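Local structure of DNA polymerase III subunit beta (Pseudomonas aeruginosa, 4TSZ) at residues Q264-E267 and A268-T272; A296-P299 and E300-A304; L342-S345 and N346-A349. The protein tethers DNA polymerases and other proteins to DNA, so that replication proceeds processively. All blocks are in the same frame, centred on the assembly; numbering follows the deposited sequence.

Interaction 1 of 3, residues Q264-E267 and A268-T272; sequences QLRE and AFSRT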
# COMPACT_ATOMS: atom_id res chain seq x y z
N GLN E 264 19.45 17.66 -8.81
CA GLN E 264 19.09 19.07 -8.62
C GLN E 264 17.84 19.43 -9.43
O GLN E 264 16.95 20.09 -8.90
CB GLN E 264 20.25 19.99 -9.02
CG GLN E 264 21.38 20.05 -8.01
CD GLN E 264 22.28 21.23 -8.32
OE1 GLN E 264 23.04 21.22 -9.29
NE2 GLN E 264 22.18 22.28 -7.53
N LEU E 265 17.78 18.98 -10.69
CA LEU E 265 16.63 19.23 -11.56
C LEU E 265 15.39 18.52 -11.06
O LEU E 265 14.33 19.13 -11.01
CB LEU E 265 16.94 18.89 -13.03
CG LEU E 265 17.95 19.82 -13.73
CD1 LEU E 265 18.47 19.19 -15.02
CD2 LEU E 265 17.35 21.19 -14.02
N ARG E 266 15.54 17.24 -10.65
CA ARG E 266 14.44 16.45 -10.12
C ARG E 266 13.86 17.08 -8.85
O ARG E 266 12.63 17.18 -8.75
CB ARG E 266 14.82 14.97 -9.90
CG ARG E 266 13.59 14.10 -9.56
CD ARG E 266 13.83 13.03 -8.52
NE ARG E 266 14.31 13.51 -7.21
CZ ARG E 266 13.52 13.90 -6.21
NH1 ARG E 266 12.20 13.95 -6.37
NH2 ARG E 266 14.05 14.29 -5.05
N GLU E 267 14.73 17.54 -7.93
CA GLU E 267 14.33 18.17 -6.66
C GLU E 267 13.59 19.49 -6.88
O GLU E 267 12.54 19.72 -6.26
CB GLU E 267 15.53 18.36 -5.73
CG GLU E 267 15.99 17.07 -5.09
CD GLU E 267 17.47 16.99 -4.73
OE1 GLU E 267 17.92 15.88 -4.35
OE2 GLU E 267 18.18 18.01 -4.85
N ALA E 268 14.12 20.33 -7.79
CA ALA E 268 13.51 21.62 -8.14
C ALA E 268 12.18 21.43 -8.86
O ALA E 268 11.23 22.17 -8.57
CB ALA E 268 14.47 22.42 -9.02
N PHE E 269 12.09 20.44 -9.79
CA PHE E 269 10.83 20.14 -10.49
C PHE E 269 9.78 19.62 -9.49
O PHE E 269 8.64 20.04 -9.56
CB PHE E 269 11.04 19.16 -11.67
CG PHE E 269 11.75 19.72 -12.88
CD1 PHE E 269 11.60 21.05 -13.25
CD2 PHE E 269 12.52 18.89 -13.69
CE1 PHE E 269 12.28 21.56 -14.38
CE2 PHE E 269 13.19 19.40 -14.82
CZ PHE E 269 13.06 20.73 -15.15
N SER E 270 10.18 18.75 -8.53
CA SER E 270 9.28 18.22 -7.51
C SER E 270 8.73 19.33 -6.59
O SER E 270 7.53 19.35 -6.31
CB SER E 270 9.97 17.15 -6.66
OG SER E 270 10.27 16.00 -7.41
N ARG E 271 9.60 20.28 -6.16
CA ARG E 271 9.20 21.41 -5.30
C ARG E 271 8.20 22.31 -6.01
O ARG E 271 7.14 22.60 -5.44
CB ARG E 271 10.40 22.23 -4.83
CG ARG E 271 11.22 21.55 -3.75
CD ARG E 271 12.27 22.45 -3.15
NE ARG E 271 13.45 22.58 -4.01
CZ ARG E 271 14.53 21.81 -3.92
NH1 ARG E 271 14.59 20.84 -3.03
NH2 ARG E 271 15.56 22.02 -4.73
N THR E 272 8.52 22.74 -7.25
CA THR E 272 7.64 23.61 -8.04
C THR E 272 6.31 22.94 -8.41
O THR E 272 5.28 23.62 -8.40
CB THR E 272 8.37 24.24 -9.24
OG1 THR E 272 8.83 23.21 -10.11
CG2 THR E 272 9.53 25.14 -8.82
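Residues Gln264 to Thr272 make up most of helix 262-273, and the i to i+4 bonds running from Gln264 O to Ala268 N (3.0 Å), Leu265 O to Phe269 N, Arg266 O to Ser270 N and Glu267 O to Arg271 N define it as alpha-helical. Side chains return to two of these carbonyls, one with a hydrogen bond and one by laying a flat face over the oxygen. Ser270 turns its hydroxyl anti to its own carbonyl carbon (chi1 -67°), which carries OG back to Arg266 O at 3.0 Å. That oxygen therefore accepts two bonds, from Ser270 N at 2.9 Å and from Ser270 OG, and the donors arrive from opposite faces of the carbonyl plane, OG lying 36° out of it. At the next residue, the Arg271 chain bends at chi3 (-78°) and folds back over the helix, its guanidinium face above Glu267 O with the oxygen 3.7 Å from the plane, over its centre. The outer nitrogens of Arg271 are committed to a salt bridge with Glu306 and a hydrogen bond to Ser82 O of the second subunit. On the buried side, Leu265 CB meets Phe269 CE2 at 4.2 Å; Leu265 packs on Val308 and Phe340, Phe269 on Leu330 of helix 323-330. The chemistry is thus split: apolar groups face the domain interior, while a folded-back arginine links the helix to strand 303-309 and to the second subunit.

Interaction 2 of 3, residues A296-P299 and E300-A304; sequences ANNP and EQEEA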
# COMPACT_ATOMS: atom_id res chain seq x y z
N ALA E 296 5.97 27.86 -11.37
CA ALA E 296 4.70 27.15 -11.38
C ALA E 296 3.64 27.93 -10.63
O ALA E 296 3.92 28.50 -9.57
CB ALA E 296 4.85 25.77 -10.77
N ASN E 297 2.43 27.96 -11.18
CA ASN E 297 1.28 28.60 -10.54
C ASN E 297 0.00 27.82 -10.78
O ASN E 297 -0.07 27.00 -11.70
CB ASN E 297 1.15 30.10 -10.84
CG ASN E 297 1.13 30.45 -12.31
OD1 ASN E 297 0.17 30.16 -13.03
ND2 ASN E 297 2.18 31.11 -12.76
N ASN E 298 -0.98 28.00 -9.89
CA ASN E 298 -2.23 27.26 -9.94
C ASN E 298 -3.46 28.22 -10.00
O ASN E 298 -3.26 29.44 -9.90
CB ASN E 298 -2.28 26.25 -8.76
CG ASN E 298 -2.30 26.85 -7.37
OD1 ASN E 298 -2.68 28.01 -7.16
ND2 ASN E 298 -1.97 26.04 -6.38
N PRO E 299 -4.72 27.72 -10.14
CA PRO E 299 -5.87 28.64 -10.20
C PRO E 299 -6.09 29.51 -8.95
O PRO E 299 -6.64 30.60 -9.08
CB PRO E 299 -7.06 27.71 -10.46
CG PRO E 299 -6.46 26.46 -11.03
CD PRO E 299 -5.17 26.32 -10.29
N GLU E 300 -5.62 29.06 -7.76
CA GLU E 300 -5.72 29.79 -6.49
C GLU E 300 -4.68 30.92 -6.40
O GLU E 300 -4.59 31.60 -5.37
CB GLU E 300 -5.58 28.85 -5.28
CG GLU E 300 -6.53 27.67 -5.25
CD GLU E 300 -5.87 26.34 -5.55
OE1 GLU E 300 -5.75 25.99 -6.75
OE2 GLU E 300 -5.44 25.65 -4.60
N GLN E 301 -3.89 31.13 -7.48
CA GLN E 301 -2.83 32.13 -7.60
C GLN E 301 -1.61 31.90 -6.68
O GLN E 301 -0.82 32.81 -6.43
CB GLN E 301 -3.36 33.58 -7.61
CG GLN E 301 -4.12 33.92 -8.89
CD GLN E 301 -4.87 35.22 -8.80
OE1 GLN E 301 -5.91 35.34 -8.13
NE2 GLN E 301 -4.40 36.23 -9.52
N GLU E 302 -1.44 30.64 -6.23
CA GLU E 302 -0.29 30.20 -5.44
C GLU E 302 0.87 30.03 -6.42
O GLU E 302 0.64 29.62 -7.55
CB GLU E 302 -0.59 28.90 -4.72
CG GLU E 302 -1.66 29.06 -3.65
CD GLU E 302 -2.06 27.78 -2.95
OE1 GLU E 302 -2.13 26.73 -3.62
OE2 GLU E 302 -2.35 27.84 -1.73
N GLU E 303 2.09 30.39 -6.02
CA GLU E 303 3.24 30.35 -6.92
C GLU E 303 4.51 29.79 -6.31
O GLU E 303 4.84 30.11 -5.18
CB GLU E 303 3.48 31.76 -7.50
CG GLU E 303 4.40 31.79 -8.71
CD GLU E 303 4.46 33.14 -9.38
OE1 GLU E 303 5.23 34.00 -8.91
OE2 GLU E 303 3.71 33.36 -10.36
N ALA E 304 5.23 28.97 -7.09
CA ALA E 304 6.52 28.38 -6.73
C ALA E 304 7.57 28.81 -7.75
O ALA E 304 7.30 28.83 -8.95
CB ALA E 304 6.42 26.87 -6.67
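Asn298 and Glu300 meet in the tight end of a beta hairpin that joins strands 291-297 and 303-309, a type I turn with a G1 bulge. The turn runs from Asn298 to Gln301, closed by Gln301 N to Asn298 O at 3.0 Å; Gln301 then takes the left-handed conformation (phi 67°), and the longer bond from Asn298 N to Glu302 O, 3.3 Å, completes the bulge. Asn298 is the most involved residue, followed by Glu300. Its CG sits between the backbone N and the carbonyl carbon, which directs the amide across the loop toward the returning strand. There OD1 accepts Glu302 N at 3.1 Å, the donor standing above the amide C=O plane rather than within it. The Glu300 chain, bent at its second torsion, places its carboxylate nearly flat against the same amide, the planes 10° apart and OE1 3.6 Å from Asn298 CG. Its OE2 makes a salt bridge with Lys75 of the second subunit, and that lysine also pairs with Glu302 OE1, so the turn presents two acidic groups to one partner charge. Further back, Ala296 and Ala304 form an antiparallel hydrogen-bonded pair, with Ala304 N to Ala296 O at 2.8 Å and the reverse bond at similar length. Glu303 and Ala304 also ladder with a strand of the second subunit, which shows that the sheet continues across the dimer interface. The other bond from the Asn298 amide to Glu302 is nearly straight: Asn298 ND2 reaches the anti lone pair of Glu302 OE1 at 2.8 Å, with an N-H...O angle of 173° and the oxygen in the amide plane.

Interaction 3 of 3, residues L342-S345 and N346-A349; sequences LSDS and NSSA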
# COMPACT_ATOMS: atom_id res chain seq x y z
N LEU E 342 17.30 21.41 -26.69
CA LEU E 342 16.13 22.22 -27.02
C LEU E 342 16.39 23.09 -28.24
O LEU E 342 17.53 23.18 -28.72
CB LEU E 342 15.77 23.11 -25.80
CG LEU E 342 15.51 22.37 -24.49
CD1 LEU E 342 16.21 23.05 -23.34
CD2 LEU E 342 14.02 22.24 -24.22
N SER E 343 15.32 23.72 -28.76
CA SER E 343 15.39 24.63 -29.88
C SER E 343 14.53 25.86 -29.57
O SER E 343 15.05 26.82 -29.01
CB SER E 343 15.03 23.94 -31.19
OG SER E 343 13.72 23.40 -31.17
N ASP E 344 13.22 25.82 -29.87
CA ASP E 344 12.30 26.93 -29.60
C ASP E 344 11.15 26.54 -28.66
O ASP E 344 11.02 25.36 -28.31
CB ASP E 344 11.77 27.54 -30.93
CG ASP E 344 11.13 26.55 -31.87
OD1 ASP E 344 10.03 26.06 -31.55
OD2 ASP E 344 11.70 26.30 -32.95
N SER E 345 10.31 27.52 -28.27
CA SER E 345 9.19 27.35 -27.35
C SER E 345 8.06 26.42 -27.84
O SER E 345 7.29 25.92 -27.03
CB SER E 345 8.62 28.71 -26.94
OG SER E 345 7.94 29.35 -28.01
N ASN E 346 7.98 26.20 -29.17
CA ASN E 346 6.94 25.36 -29.78
C ASN E 346 7.44 23.95 -30.12
O ASN E 346 6.65 23.11 -30.56
CB ASN E 346 6.37 26.06 -31.02
CG ASN E 346 5.83 27.44 -30.76
OD1 ASN E 346 6.34 28.44 -31.29
ND2 ASN E 346 4.81 27.55 -29.93
N SER E 347 8.74 23.69 -29.91
CA SER E 347 9.36 22.41 -30.24
C SER E 347 9.73 21.57 -29.04
O SER E 347 9.94 22.09 -27.94
CB SER E 347 10.57 22.62 -31.14
OG SER E 347 10.23 23.39 -32.28
N SER E 348 9.79 20.25 -29.28
CA SER E 348 10.12 19.20 -28.31
C SER E 348 11.48 19.34 -27.64
O SER E 348 12.41 19.89 -28.24
CB SER E 348 10.08 17.84 -29.00
OG SER E 348 8.84 17.19 -28.79
N ALA E 349 11.61 18.79 -26.43
CA ALA E 349 12.86 18.70 -25.69
C ALA E 349 13.34 17.28 -25.97
O ALA E 349 12.53 16.36 -26.03
CB ALA E 349 12.60 18.85 -24.20
O HOH W 1 13.75 20.48 -30.54
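The Asp344 carboxylate is approached in two ways by the residues that follow it: Asn346 N uses the anti lone pair of OD1, away from OD2, at 3.1 Å, and from above the plane Ser347 OG donates to the same oxygen at 2.8 Å, 42° out of plane. One oxygen thus ties down two successive residues. The first bond, reaching two residues ahead from an aspartate side chain, makes an Asx turn; it is laid over a type I beta turn from Asp344 to Ser347, whose own closing bond from Ser347 N to Asp344 O is 3.2 Å. Asp344 can grip in this way because its CG stands between the backbone N and the carbonyl carbon (chi1 55°), bringing the carboxylate over the turn. Two donors on OD1 would probably stabilise the ionised form. Behind the turn, Ser343 OG packs 3.2 Å from Ser347 CB, and water 1 joins it to the returning arm of the loop, 3.0 Å from Ser343 OG and donating to Ser348 O at 2.7 Å. At the base the polar pattern gives way to an apolar touch, Leu342 CD2 against Ala349 CB at 3.7 Å. Asn346 packs on a modified side chain of the bound peptide, so the turn borders the ligand. The loop connects strand 337-342 to strand 349-353, neighbours in an eight-stranded antiparallel sheet: Leu342 is backbone-bonded to Lys256 at one flank, Ala349 to Val363 at the other, and both side chains lean on Phe321 of strand 317-322.

In the fold
All three contacts lie in the C-terminal domain and follow one another along the chain: helix 262-273, then the 296-304 hairpin end, then the 342-349 turn. Interactions 1 and 2 are 16 Å apart between centres yet touch, Thr272 O lying 3.2 Å from Ala296 CB, so the end of the helix packs on the hairpin. Interaction 3 stands about 20 Å from interaction 1 and 24 Å from interaction 2, centre to centre, and touches neither. Its strands belong to the eight-stranded sheet, the hairpin to the four-stranded one, with the helix against both. Interaction 2 lies at the subunit interface and interaction 1 reaches it through Arg271, whereas interaction 3 borders the bound peptide.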